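Putative mandelate racemase (Salmonella typhimurium, PDB 2O56) is of unknown function but belongs to the enolase superfamily, binds magnesium and may be a hydro-lyase (dehydratase). Local coordinates at residues V9-V14 against D61-I66; Q158-A163 against D210-D215; F244-P249 against K259-K264; Y352-P357 against N365-N370. All coordinates share one frame; numbering follows the deposited sequence.

Interaction 1 (V9-V14 against D61-I66)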
loop_
_atom_site.group_PDB
_atom_site.type_symbol
_atom_site.label_atom_id
_atom_site.label_comp_id
_atom_site.label_asym_id
_atom_site.label_seq_id
_atom_site.Cartn_x
_atom_site.Cartn_y
_atom_site.Cartn_z
ATOM N N VAL A 9 16.902 -43.776 -18.385
ATOM C CA VAL A 9 17.196 -42.412 -18.780
ATOM C C VAL A 9 18.705 -42.302 -18.949
ATOM O O VAL A 9 19.447 -42.690 -18.062
ATOM C CB VAL A 9 16.728 -41.358 -17.714
ATOM C CG1 VAL A 9 17.053 -39.931 -18.202
ATOM C CG2 VAL A 9 15.250 -41.479 -17.431
ATOM N N ASP A 10 19.141 -41.785 -20.088
ATOM C CA ASP A 10 20.542 -41.518 -20.320
ATOM C C ASP A 10 20.770 -40.042 -20.132
ATOM O O ASP A 10 20.028 -39.224 -20.670
ATOM C CB ASP A 10 20.942 -41.926 -21.736
ATOM C CG ASP A 10 20.564 -43.361 -22.054
ATOM O OD1 ASP A 10 21.133 -44.274 -21.425
ATOM O OD2 ASP A 10 19.680 -43.579 -22.914
ATOM N N ILE A 11 21.785 -39.704 -19.347
ATOM C CA ILE A 11 22.170 -38.315 -19.161
ATOM C C ILE A 11 23.501 -38.099 -19.876
ATOM O O ILE A 11 24.530 -38.650 -19.478
ATOM C CB ILE A 11 22.213 -37.939 -17.657
ATOM C CG1 ILE A 11 20.847 -38.214 -17.015
ATOM C CG2 ILE A 11 22.539 -36.462 -17.499
ATOM C CD1 ILE A 11 20.681 -39.579 -16.382
ATOM N N ILE A 12 23.453 -37.312 -20.950
ATOM C CA ILE A 12 24.519 -37.260 -21.948
ATOM C C ILE A 12 25.329 -35.956 -21.885
ATOM O O ILE A 12 24.793 -34.860 -22.049
ATOM C CB ILE A 12 23.940 -37.482 -23.385
ATOM C CG1 ILE A 12 23.224 -38.832 -23.457
ATOM C CG2 ILE A 12 25.038 -37.395 -24.455
ATOM C CD1 ILE A 12 22.203 -38.968 -24.554
ATOM N N ASP A 13 26.631 -36.089 -21.652
ATOM C CA ASP A 13 27.541 -34.959 -21.663
ATOM C C ASP A 13 28.076 -34.795 -23.091
ATOM O O ASP A 13 29.057 -35.427 -23.471
ATOM C CB ASP A 13 28.681 -35.237 -20.672
ATOM C CG ASP A 13 29.521 -34.009 -20.362
ATOM O OD1 ASP A 13 29.166 -32.887 -20.777
ATOM O OD2 ASP A 13 30.552 -34.177 -19.680
ATOM N N VAL A 14 27.410 -33.946 -23.866
ATOM C CA VAL A 14 27.500 -33.940 -25.333
ATOM C C VAL A 14 28.895 -33.526 -25.785
ATOM O O VAL A 14 29.326 -32.397 -25.522
ATOM C CB VAL A 14 26.423 -32.998 -25.955
ATOM C CG1 VAL A 14 26.621 -32.815 -27.485
ATOM C CG2 VAL A 14 25.007 -33.501 -25.621
ATOM N N ASP A 61 19.761 -37.704 -10.499
ATOM C CA ASP A 61 18.947 -37.911 -9.285
ATOM C C ASP A 61 17.439 -37.858 -9.538
ATOM O O ASP A 61 16.682 -38.677 -8.987
ATOM C CB ASP A 61 19.326 -36.913 -8.189
ATOM C CG ASP A 61 20.649 -37.246 -7.515
ATOM O OD1 ASP A 61 21.191 -38.375 -7.706
ATOM O OD2 ASP A 61 21.149 -36.360 -6.793
ATOM N N LEU A 62 17.007 -36.888 -10.349
ATOM C CA LEU A 62 15.598 -36.784 -10.778
ATOM C C LEU A 62 15.139 -38.001 -11.604
ATOM O O LEU A 62 14.041 -38.523 -11.409
ATOM C CB LEU A 62 15.339 -35.453 -11.519
ATOM C CG LEU A 62 15.371 -34.181 -10.654
ATOM C CD1 LEU A 62 15.374 -32.880 -11.459
ATOM C CD2 LEU A 62 14.229 -34.182 -9.684
ATOM N N SER A 63 16.009 -38.488 -12.486
ATOM C CA SER A 63 15.700 -39.662 -13.301
ATOM C C SER A 63 15.325 -40.887 -12.481
ATOM O O SER A 63 14.395 -41.604 -12.850
ATOM C CB SER A 63 16.838 -39.965 -14.256
ATOM O OG SER A 63 16.992 -38.882 -15.167
ATOM N N ALA A 64 16.012 -41.093 -11.354
ATOM C CA ALA A 64 15.694 -42.180 -10.426
ATOM C C ALA A 64 14.244 -42.213 -10.011
ATOM O O ALA A 64 13.700 -43.286 -9.779
ATOM C CB ALA A 64 16.588 -42.130 -9.193
ATOM N N ILE A 65 13.605 -41.051 -9.913
ATOM C CA ILE A 65 12.252 -41.000 -9.362
ATOM C C ILE A 65 11.145 -41.169 -10.399
ATOM O O ILE A 65 9.987 -41.387 -10.034
ATOM C CB ILE A 65 11.997 -39.789 -8.405
ATOM C CG1 ILE A 65 11.808 -38.493 -9.172
ATOM C CG2 ILE A 65 13.132 -39.652 -7.393
ATOM C CD1 ILE A 65 11.054 -37.431 -8.375
ATOM N N ILE A 66 11.511 -41.108 -11.683
ATOM C CA ILE A 66 10.544 -41.267 -12.762
ATOM C C ILE A 66 10.585 -42.620 -13.522
ATOM O O ILE A 66 9.718 -42.895 -14.351
ATOM C CB ILE A 66 10.639 -40.095 -13.761
ATOM C CG1 ILE A 66 11.861 -40.259 -14.658
ATOM C CG2 ILE A 66 10.630 -38.756 -12.991
ATOM C CD1 ILE A 66 12.032 -39.192 -15.678
#

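Interaction 2 (Q158-A163 against D210-D215)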
loop_
_atom_site.group_PDB
_atom_site.type_symbol
_atom_site.label_atom_id
_atom_site.label_comp_id
_atom_site.label_asym_id
_atom_site.label_seq_id
_atom_site.Cartn_x
_atom_site.Cartn_y
_atom_site.Cartn_z
ATOM N N GLN A 158 30.116 -1.996 -37.729
ATOM C CA GLN A 158 30.411 -2.943 -38.804
ATOM C C GLN A 158 29.743 -4.298 -38.602
ATOM O O GLN A 158 29.113 -4.814 -39.521
ATOM C CB GLN A 158 31.923 -3.127 -38.975
ATOM C CG GLN A 158 32.317 -3.813 -40.282
ATOM C CD GLN A 158 31.501 -3.329 -41.472
ATOM O OE1 GLN A 158 31.595 -2.164 -41.874
ATOM N NE2 GLN A 158 30.686 -4.225 -42.037
ATOM N N ALA A 159 29.876 -4.870 -37.403
ATOM C CA ALA A 159 29.266 -6.174 -37.116
ATOM C C ALA A 159 27.739 -6.112 -37.260
ATOM O O ALA A 159 27.113 -7.066 -37.743
ATOM C CB ALA A 159 29.672 -6.672 -35.736
ATOM N N ALA A 160 27.165 -4.971 -36.873
ATOM C CA ALA A 160 25.728 -4.717 -36.979
ATOM C C ALA A 160 25.305 -4.646 -38.435
ATOM O O ALA A 160 24.264 -5.188 -38.818
ATOM C CB ALA A 160 25.373 -3.416 -36.283
ATOM N N LEU A 161 26.122 -3.968 -39.237
ATOM C CA LEU A 161 25.888 -3.844 -40.681
ATOM C C LEU A 161 26.005 -5.175 -41.415
ATOM O O LEU A 161 25.245 -5.441 -42.355
ATOM C CB LEU A 161 26.843 -2.815 -41.294
ATOM C CG LEU A 161 26.438 -1.348 -41.137
ATOM C CD1 LEU A 161 27.550 -0.388 -41.594
ATOM C CD2 LEU A 161 25.140 -1.043 -41.862
ATOM N N THR A 162 26.956 -6.002 -40.988
ATOM C CA THR A 162 27.072 -7.372 -41.476
ATOM C C THR A 162 25.806 -8.186 -41.221
ATOM O O THR A 162 25.320 -8.880 -42.110
ATOM C CB THR A 162 28.314 -8.071 -40.886
ATOM O OG1 THR A 162 29.489 -7.331 -41.248
ATOM C CG2 THR A 162 28.446 -9.507 -41.380
ATOM N N ALA A 163 25.264 -8.085 -40.010
ATOM C CA ALA A 163 24.066 -8.846 -39.635
ATOM C C ALA A 163 22.861 -8.376 -40.448
ATOM O O ALA A 163 22.019 -9.186 -40.861
ATOM C CB ALA A 163 23.795 -8.695 -38.119
ATOM N N ASP A 210 23.666 4.794 -35.656
ATOM C CA ASP A 210 24.051 5.628 -36.803
ATOM C C ASP A 210 24.232 4.798 -38.073
ATOM O O ASP A 210 23.819 5.211 -39.158
ATOM C CB ASP A 210 25.340 6.390 -36.483
ATOM C CG ASP A 210 25.106 7.554 -35.535
ATOM O OD1 ASP A 210 23.953 8.046 -35.475
ATOM O OD2 ASP A 210 26.072 7.975 -34.849
ATOM N N ALA A 211 24.841 3.625 -37.921
ATOM C CA ALA A 211 25.070 2.715 -39.030
ATOM C C ALA A 211 23.785 2.092 -39.579
ATOM O O ALA A 211 23.574 2.075 -40.790
ATOM C CB ALA A 211 26.066 1.636 -38.642
ATOM N N VAL A 212 22.922 1.584 -38.704
ATOM C CA VAL A 212 21.799 0.777 -39.165
ATOM C C VAL A 212 20.537 1.586 -39.511
ATOM O O VAL A 212 19.658 1.098 -40.207
ATOM C CB VAL A 212 21.471 -0.363 -38.165
ATOM C CG1 VAL A 212 22.657 -1.300 -38.007
ATOM C CG2 VAL A 212 21.089 0.222 -36.851
ATOM N N GLY A 213 20.445 2.817 -39.027
ATOM C CA GLY A 213 19.236 3.605 -39.202
ATOM C C GLY A 213 18.152 3.294 -38.183
ATOM O O GLY A 213 18.366 2.484 -37.268
ATOM N N PRO A 214 16.980 3.941 -38.327
ATOM C CA PRO A 214 15.888 3.828 -37.346
ATOM C C PRO A 214 15.140 2.497 -37.374
ATOM O O PRO A 214 14.516 2.128 -36.371
ATOM C CB PRO A 214 14.942 4.972 -37.733
ATOM C CG PRO A 214 15.188 5.187 -39.196
ATOM C CD PRO A 214 16.639 4.859 -39.435
ATOM N N ASP A 215 15.198 1.788 -38.501
ATOM C CA ASP A 215 14.304 0.656 -38.740
ATOM C C ASP A 215 14.962 -0.696 -38.497
ATOM O O ASP A 215 14.391 -1.744 -38.829
ATOM C CB ASP A 215 13.719 0.701 -40.155
ATOM C CG ASP A 215 12.737 1.839 -40.351
ATOM O OD1 ASP A 215 12.083 2.247 -39.363
ATOM O OD2 ASP A 215 12.623 2.319 -41.500
#

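Interaction 3 (F244-P249 against K259-K264). With MG (magnesium ion), chain I.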
loop_
_atom_site.group_PDB
_atom_site.type_symbol
_atom_site.label_atom_id
_atom_site.label_comp_id
_atom_site.label_asym_id
_atom_site.label_seq_id
_atom_site.Cartn_x
_atom_site.Cartn_y
_atom_site.Cartn_z
ATOM N N PHE A 244 15.088 -1.094 -28.167
ATOM C CA PHE A 244 13.905 -1.981 -28.338
ATOM C C PHE A 244 13.487 -2.560 -26.978
ATOM O O PHE A 244 12.340 -2.423 -26.547
ATOM C CB PHE A 244 14.278 -3.142 -29.256
ATOM C CG PHE A 244 13.120 -3.886 -29.833
ATOM C CD1 PHE A 244 12.076 -3.222 -30.465
ATOM C CD2 PHE A 244 13.108 -5.278 -29.800
ATOM C CE1 PHE A 244 11.022 -3.942 -31.017
ATOM C CE2 PHE A 244 12.054 -6.007 -30.360
ATOM C CZ PHE A 244 11.009 -5.332 -30.950
ATOM N N TYR A 245 14.429 -3.222 -26.324
ATOM C CA TYR A 245 14.357 -3.367 -24.877
ATOM C C TYR A 245 15.712 -3.485 -24.204
ATOM O O TYR A 245 16.735 -3.599 -24.870
ATOM C CB TYR A 245 13.404 -4.498 -24.499
ATOM C CG TYR A 245 13.571 -5.822 -25.235
ATOM C CD1 TYR A 245 14.485 -6.774 -24.802
ATOM C CD2 TYR A 245 12.759 -6.143 -26.330
ATOM C CE1 TYR A 245 14.610 -7.995 -25.447
ATOM C CE2 TYR A 245 12.881 -7.370 -26.978
ATOM C CZ TYR A 245 13.814 -8.278 -26.538
ATOM O OH TYR A 245 13.932 -9.496 -27.162
ATOM N N TYR A 246 15.711 -3.436 -22.869
ATOM C CA TYR A 246 16.918 -3.298 -22.072
ATOM C C TYR A 246 16.975 -4.560 -21.208
ATOM O O TYR A 246 16.125 -4.729 -20.351
ATOM C CB TYR A 246 16.731 -2.082 -21.160
ATOM C CG TYR A 246 17.958 -1.589 -20.403
ATOM C CD1 TYR A 246 19.244 -1.772 -20.907
ATOM C CD2 TYR A 246 17.815 -0.913 -19.181
ATOM C CE1 TYR A 246 20.355 -1.302 -20.220
ATOM C CE2 TYR A 246 18.931 -0.432 -18.480
ATOM C CZ TYR A 246 20.191 -0.632 -19.004
ATOM O OH TYR A 246 21.285 -0.175 -18.322
ATOM N N GLU A 247 17.954 -5.435 -21.445
ATOM C CA GLU A 247 17.900 -6.828 -20.981
ATOM C C GLU A 247 18.756 -7.066 -19.733
ATOM O O GLU A 247 19.928 -6.685 -19.675
ATOM C CB GLU A 247 18.331 -7.808 -22.104
ATOM C CG GLU A 247 18.456 -9.234 -21.624
ATOM C CD GLU A 247 18.702 -10.239 -22.726
ATOM O OE1 GLU A 247 18.332 -9.991 -23.898
ATOM O OE2 GLU A 247 19.277 -11.297 -22.413
ATOM N N GLU A 248 18.159 -7.704 -18.732
ATOM C CA GLU A 248 18.840 -7.990 -17.475
ATOM C C GLU A 248 19.677 -6.846 -16.895
ATOM O O GLU A 248 20.863 -7.039 -16.610
ATOM C CB GLU A 248 19.731 -9.236 -17.644
ATOM C CG GLU A 248 18.951 -10.544 -17.726
ATOM C CD GLU A 248 19.763 -11.724 -17.261
ATOM O OE1 GLU A 248 20.775 -12.016 -17.916
ATOM O OE2 GLU A 248 19.396 -12.359 -16.244
ATOM N N PRO A 249 19.071 -5.658 -16.687
ATOM C CA PRO A 249 19.878 -4.573 -16.130
ATOM C C PRO A 249 20.406 -4.930 -14.722
ATOM O O PRO A 249 21.448 -4.444 -14.288
ATOM C CB PRO A 249 18.878 -3.417 -16.048
ATOM C CG PRO A 249 17.525 -4.074 -15.985
ATOM C CD PRO A 249 17.658 -5.261 -16.861
ATOM N N LYS A 259 12.179 -3.196 -10.471
ATOM C CA LYS A 259 11.193 -2.120 -10.422
ATOM C C LYS A 259 11.845 -0.736 -10.336
ATOM O O LYS A 259 11.410 0.199 -11.021
ATOM C CB LYS A 259 10.203 -2.355 -9.285
ATOM C CG LYS A 259 8.978 -1.437 -9.242
ATOM C CD LYS A 259 8.325 -1.224 -10.579
ATOM C CE LYS A 259 7.140 -0.263 -10.458
ATOM N NZ LYS A 259 6.233 -0.614 -9.330
ATOM N N GLN A 260 12.897 -0.608 -9.533
ATOM C CA GLN A 260 13.599 0.671 -9.438
ATOM C C GLN A 260 14.203 1.081 -10.800
ATOM O O GLN A 260 14.106 2.236 -11.178
ATOM C CB GLN A 260 14.645 0.637 -8.317
ATOM C CG GLN A 260 15.481 1.908 -8.132
ATOM C CD GLN A 260 14.748 3.072 -7.477
ATOM O OE1 GLN A 260 13.577 2.979 -7.117
ATOM N NE2 GLN A 260 15.457 4.188 -7.324
ATOM N N VAL A 261 14.780 0.131 -11.539
ATOM C CA VAL A 261 15.309 0.417 -12.880
ATOM C C VAL A 261 14.169 0.851 -13.820
ATOM O O VAL A 261 14.278 1.870 -14.484
ATOM C CB VAL A 261 16.151 -0.774 -13.469
ATOM C CG1 VAL A 261 16.753 -0.411 -14.870
ATOM C CG2 VAL A 261 17.301 -1.117 -12.535
ATOM N N ALA A 262 13.053 0.120 -13.791
ATOM C CA ALA A 262 11.870 0.426 -14.611
ATOM C C ALA A 262 11.364 1.847 -14.369
ATOM O O ALA A 262 11.012 2.559 -15.316
ATOM C CB ALA A 262 10.763 -0.587 -14.365
ATOM N N ASP A 263 11.376 2.266 -13.107
ATOM C CA ASP A 263 10.907 3.601 -12.717
ATOM C C ASP A 263 11.782 4.725 -13.287
ATOM O O ASP A 263 11.277 5.786 -13.643
ATOM C CB ASP A 263 10.886 3.727 -11.191
ATOM C CG ASP A 263 9.763 2.915 -10.545
ATOM O OD1 ASP A 263 8.885 2.423 -11.281
ATOM O OD2 ASP A 263 9.757 2.788 -9.299
ATOM N N LYS A 264 13.089 4.484 -13.351
ATOM C CA LYS A 264 14.069 5.549 -13.614
ATOM C C LYS A 264 14.566 5.530 -15.054
ATOM O O LYS A 264 15.192 6.490 -15.522
ATOM C CB LYS A 264 15.250 5.433 -12.643
ATOM C CG LYS A 264 14.872 5.448 -11.126
ATOM C CD LYS A 264 13.892 6.594 -10.794
ATOM C CE LYS A 264 13.811 6.872 -9.283
ATOM N NZ LYS A 264 13.203 8.221 -9.027
HETATM MG MG MG I . 21.021 -12.571 -21.985
HETATM O O HOH W 1 21.183 -14.025 -23.656
HETATM O O HOH W 2 21.565 -11.333 -19.993
#

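Interaction 4 (Y352-P357 against N365-N370)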
loop_
_atom_site.group_PDB
_atom_site.type_symbol
_atom_site.label_atom_id
_atom_site.label_comp_id
_atom_site.label_asym_id
_atom_site.label_seq_id
_atom_site.Cartn_x
_atom_site.Cartn_y
_atom_site.Cartn_z
ATOM N N TYR A 352 27.146 -18.868 -33.031
ATOM C CA TYR A 352 27.689 -20.228 -32.873
ATOM C C TYR A 352 26.660 -21.298 -33.246
ATOM O O TYR A 352 27.026 -22.404 -33.618
ATOM C CB TYR A 352 28.178 -20.462 -31.430
ATOM C CG TYR A 352 27.047 -20.798 -30.491
ATOM C CD1 TYR A 352 26.548 -22.106 -30.399
ATOM C CD2 TYR A 352 26.453 -19.808 -29.715
ATOM C CE1 TYR A 352 25.491 -22.406 -29.577
ATOM C CE2 TYR A 352 25.396 -20.107 -28.869
ATOM C CZ TYR A 352 24.918 -21.407 -28.809
ATOM O OH TYR A 352 23.863 -21.706 -27.976
ATOM N N ALA A 353 25.378 -20.954 -33.123
ATOM C CA ALA A 353 24.277 -21.883 -33.352
ATOM C C ALA A 353 24.167 -22.296 -34.831
ATOM O O ALA A 353 23.600 -23.343 -35.156
ATOM C CB ALA A 353 22.974 -21.261 -32.887
ATOM N N LEU A 354 24.703 -21.453 -35.709
ATOM C CA LEU A 354 24.726 -21.700 -37.150
ATOM C C LEU A 354 25.911 -22.576 -37.562
ATOM O O LEU A 354 25.938 -23.111 -38.668
ATOM C CB LEU A 354 24.817 -20.364 -37.897
ATOM C CG LEU A 354 23.728 -19.311 -37.695
ATOM C CD1 LEU A 354 24.186 -17.964 -38.262
ATOM C CD2 LEU A 354 22.447 -19.770 -38.369
ATOM N N LEU A 355 26.889 -22.704 -36.669
ATOM C CA LEU A 355 28.199 -23.236 -37.023
ATOM C C LEU A 355 28.252 -24.750 -36.888
ATOM O O LEU A 355 27.513 -25.329 -36.093
ATOM C CB LEU A 355 29.281 -22.597 -36.155
ATOM C CG LEU A 355 29.432 -21.083 -36.265
ATOM C CD1 LEU A 355 30.553 -20.607 -35.361
ATOM C CD2 LEU A 355 29.694 -20.666 -37.708
ATOM N N GLU A 356 29.183 -25.359 -37.603
ATOM C CA GLU A 356 29.380 -26.797 -37.634
ATOM C C GLU A 356 29.472 -27.529 -36.338
ATOM O O GLU A 356 28.787 -28.464 -36.150
ATOM C CB GLU A 356 30.586 -27.150 -38.478
ATOM C CG GLU A 356 30.280 -27.121 -39.916
ATOM C CD GLU A 356 29.550 -28.338 -40.325
ATOM O OE1 GLU A 356 30.053 -29.413 -39.950
ATOM O OE2 GLU A 356 28.501 -28.241 -40.997
ATOM N N PRO A 357 30.349 -27.126 -35.455
ATOM C CA PRO A 357 30.455 -27.814 -34.148
ATOM C C PRO A 357 29.164 -27.843 -33.312
ATOM O O PRO A 357 28.986 -28.746 -32.480
ATOM C CB PRO A 357 31.546 -27.020 -33.415
ATOM C CG PRO A 357 32.320 -26.336 -34.493
ATOM C CD PRO A 357 31.323 -26.021 -35.560
ATOM N N ASN A 365 18.979 -30.118 -39.463
ATOM C CA ASN A 365 19.534 -28.768 -39.473
ATOM C C ASN A 365 18.458 -27.756 -39.812
ATOM O O ASN A 365 18.029 -27.649 -40.958
ATOM C CB ASN A 365 20.730 -28.647 -40.433
ATOM C CG ASN A 365 21.671 -27.491 -40.064
ATOM O OD1 ASN A 365 21.491 -26.817 -39.047
ATOM N ND2 ASN A 365 22.672 -27.255 -40.903
ATOM N N TYR A 366 18.000 -27.040 -38.793
ATOM C CA TYR A 366 17.065 -25.947 -38.994
ATOM C C TYR A 366 17.829 -24.638 -38.956
ATOM O O TYR A 366 18.455 -24.290 -37.949
ATOM C CB TYR A 366 15.962 -25.975 -37.935
ATOM C CG TYR A 366 15.252 -27.306 -37.857
ATOM C CD1 TYR A 366 14.370 -27.708 -38.860
ATOM C CD2 TYR A 366 15.461 -28.163 -36.784
ATOM C CE1 TYR A 366 13.734 -28.932 -38.796
ATOM C CE2 TYR A 366 14.827 -29.389 -36.711
ATOM C CZ TYR A 366 13.966 -29.765 -37.716
ATOM O OH TYR A 366 13.323 -30.980 -37.645
ATOM N N LEU A 367 17.803 -23.922 -40.068
ATOM C CA LEU A 367 18.575 -22.696 -40.165
ATOM C C LEU A 367 17.632 -21.551 -40.468
ATOM O O LEU A 367 16.645 -21.740 -41.187
ATOM C CB LEU A 367 19.660 -22.819 -41.243
ATOM C CG LEU A 367 20.780 -23.836 -40.968
ATOM C CD1 LEU A 367 21.658 -24.024 -42.204
ATOM C CD2 LEU A 367 21.642 -23.445 -39.756
ATOM N N PRO A 368 17.917 -20.359 -39.915
ATOM C CA PRO A 368 17.071 -19.232 -40.265
ATOM C C PRO A 368 17.415 -18.763 -41.670
ATOM O O PRO A 368 18.533 -18.998 -42.119
ATOM C CB PRO A 368 17.455 -18.170 -39.236
ATOM C CG PRO A 368 18.843 -18.513 -38.833
ATOM C CD PRO A 368 19.001 -19.988 -38.990
ATOM N N LYS A 369 16.454 -18.128 -42.346
ATOM C CA LYS A 369 16.644 -17.582 -43.688
ATOM C C LYS A 369 16.060 -16.184 -43.712
ATOM O O LYS A 369 14.863 -16.012 -43.458
ATOM C CB LYS A 369 15.911 -18.437 -44.728
ATOM C CG LYS A 369 16.494 -19.834 -44.951
ATOM C CD LYS A 369 17.723 -19.809 -45.837
ATOM C CE LYS A 369 18.307 -21.202 -45.993
ATOM N NZ LYS A 369 19.233 -21.581 -44.894
ATOM N N ASN A 370 16.906 -15.196 -44.000
ATOM C CA ASN A 370 16.496 -13.800 -44.129
ATOM C C ASN A 370 15.902 -13.218 -42.851
ATOM O O ASN A 370 14.955 -12.425 -42.888
ATOM C CB ASN A 370 15.552 -13.627 -45.309
ATOM C CG ASN A 370 16.125 -14.204 -46.570
ATOM O OD1 ASN A 370 17.213 -13.816 -46.986
ATOM N ND2 ASN A 370 15.418 -15.157 -47.172
#

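Interaction 1 (V9-V14 against D61-I66)
Strand 6-13 of the sheet in the N-terminal domain meets helix 52-66 where Val9 lies against Ser63. Methyl CG1 of Val9 comes within 3.2 Å of Ser63 OG, a tight fit for a methyl against an oxygen. Behind these tips the two CB atoms, Val9 CB and Ser63 CB, stand 3.7 Å apart, so the small serine lets the strand sit close to the helix. The CG1 methyl is carried to the hydroxyl by a first torsion that sets it anti to the backbone N (chi1 -179°), while Val9 CG2 turns along the helix and reaches Ile66 CD1 at 4.3 Å. This is the layered alpha+beta capping domain of the mandelate racemase and muconate lactonizing enzymes: the short segments of strand and helix run nearly antiparallel, at 168°, with their axes 9.3 Å apart at closest approach. Two residues farther along the strand, on the same face of the sheet, Ile11 adds its CD1 at 3.9 Å from Ser63 OG. The hydroxyl is thus bordered by two aliphatic side chains, yet it does not lack a polar partner, because Ser63 OG turns back along its own helix and hydrogen-bonds to Ala59 O. Serine suits the place for this reason: it is small, and the preceding turn satisfies its one polar group. Asp10, between the two hydrophobic residues, projects from the other face of the sheet and hydrogen-bonds to Thr397 and Asn33 on the neighbouring strands. Val398 of the edge strand touches both Ile11 and Ser63, and Ile102 of helix 93-114 packs on Ile66.

Interaction 2 (Q158-A163 against D210-D215)
Leu161 reaches from helix 153-165 to Ala211 near the C-terminal end of helix 195-212, joining two successive outer helices of the barrel domain, the modified TIM barrel of the enolase superfamily. From CB, the leucine chain leaves with CG anti to the carbonyl carbon (chi1 -81°), which carries the branch across the gap between the helices although CB itself does not point straight at it. At the fork, Leu161 CG lies 3.9 Å from Ala211 CB. One methyl, Leu161 CD1, rests against that same CB at 3.9 Å, so the alanine meets both the fork and one prong of the branch. The other methyl, Leu161 CD2, passes on to the backbone and stops 3.7 Å from Ala211 O. Alanine fits here because a single methyl leaves room for the whole leucine fork, and leucine because it spans the gap while remaining at the border with solvent. On the more buried side of the same helix face, Ala160 CB meets Val212 CG1 at 3.9 Å. Ala157 and Val164, one turn to each side of this pair of residues, extend the interface by touching Ala211 and Val212 respectively. Helix 195-212 then ends: Gly213 takes a positive phi (82°), a conformation easy only for glycine, and its carbonyl is held by Arg209. On the far side of helix 153-165, Thr162 OG1 donates to Gln158 O over 3.1 Å, approaching 41° out of the carbonyl plane, while Thr162 N donates to the same oxygen.

Interaction 3 (F244-P249 against K259-K264)
A single methyl, Val261 CG1, makes all the close contacts between residues 244-249 and helix 255-264. It lies 3.9 Å from both Pro249 CB and Pro249 CG, and 4.2 Å from Tyr246 CE2, where it meets the ring obliquely. The pieces belong to one beta-alpha-beta unit of the barrel, strand 246-247, helix 255-264 and strand 269-271, and the contact seats the helix on the outside of the strand from which it follows. Val261 presents this methyl by setting CG1 anti to its backbone N (chi1 -177°). A beta-branched residue is apt here: it is compact, rigid and wholly apolar, as is the proline ring it crosses. Tyr246 is also buried, and its hydroxyl is satisfied by the carbonyl of Ala231 in helix 228-238.

The next residue, Glu247, points the other way, into the barrel, with its chain extended to the metal site. Its second carboxylate oxygen, OE1, forms a salt bridge with Lys172 and a hydrogen bond with Gln294, which would help fix the rotation of the group. Glu248 adopts left-handed backbone angles (phi 44°) and turns the chain from the strand toward Pro249; its OE1 forms a salt bridge with Arg274. Glu221 and Glu273 complete the protein ligands of the magnesium ion, which Glu247 OE2 binds at 2.2 Å.

Interaction 4 (Y352-P357 against N365-N370)
Leu354 meets Leu367 and Pro368 in the barrel domain of this enolase-superfamily chain, just beyond strand 347-350, where residues 352-357 turn into the short helix 356-359 and residues 365-370 lead toward strand 372-373. Tyr352 opens the first segment. Its hydroxyl hydrogen-bonds to Gly326 O, its ring makes an edge-to-face stack with Trp25, and the methyl of Ala353 sits 4.3 Å above one face of the ring, toward the rim. Ala353 is small enough to fold against its neighbour in this way, and its carbonyl accepts a hydrogen bond from Asn358 ND2. Leu354 follows and carries the contact. Its CG is anti to the carbonyl carbon (chi1 -59°), and from there the CD2 branch swings toward the opposite loop although CB does not aim at it. This one methyl, Leu354 CD2, comes to 3.5 Å from Pro368 CD, a close van der Waals approach to the ring. Leu349, in the preceding strand, touches both Leu354 and Pro368 and so backs the pair with a third apolar side chain. Next comes Leu355, at the N-cap position; its backbone N bonds to Tyr352 O at 3.1 Å, closing the bend, while its side chain turns away to pack on Asp146. Glu356 and Pro357 then start the helix, where a proline is readily accepted because the first turn needs no amide hydrogen for the helical bonds; the ring of Pro357 packs on Phe18. On the other segment the residue before Pro368 also presents a branch tip, Leu367 CD2 lying 4.0 Å from Leu354 CD2.

Interactions 1 and 3 are buried, whereas 2 and 4 lie partly at the surface. Interaction 1 belongs to the N-terminal domain; the other three lie in the barrel domain, with interactions 1 and 3 on opposite sides of the chain's centre, 38 Å apart between centres. Interactions 1 and 3 each set a helix on a strand, interaction 2 joins two helices, and interaction 4 joins irregular chain. No polar bond joins the segments in any of the four; interactions 2, 3 and 4 pack mainly carbon on carbon, while interaction 1 sets aliphatic groups around a hydroxyl satisfied by its own helix. Interaction 3 alone includes a metal ligand, Glu247. Interactions 2 and 3 both reach the third subunit; no other subunit touches interaction 4.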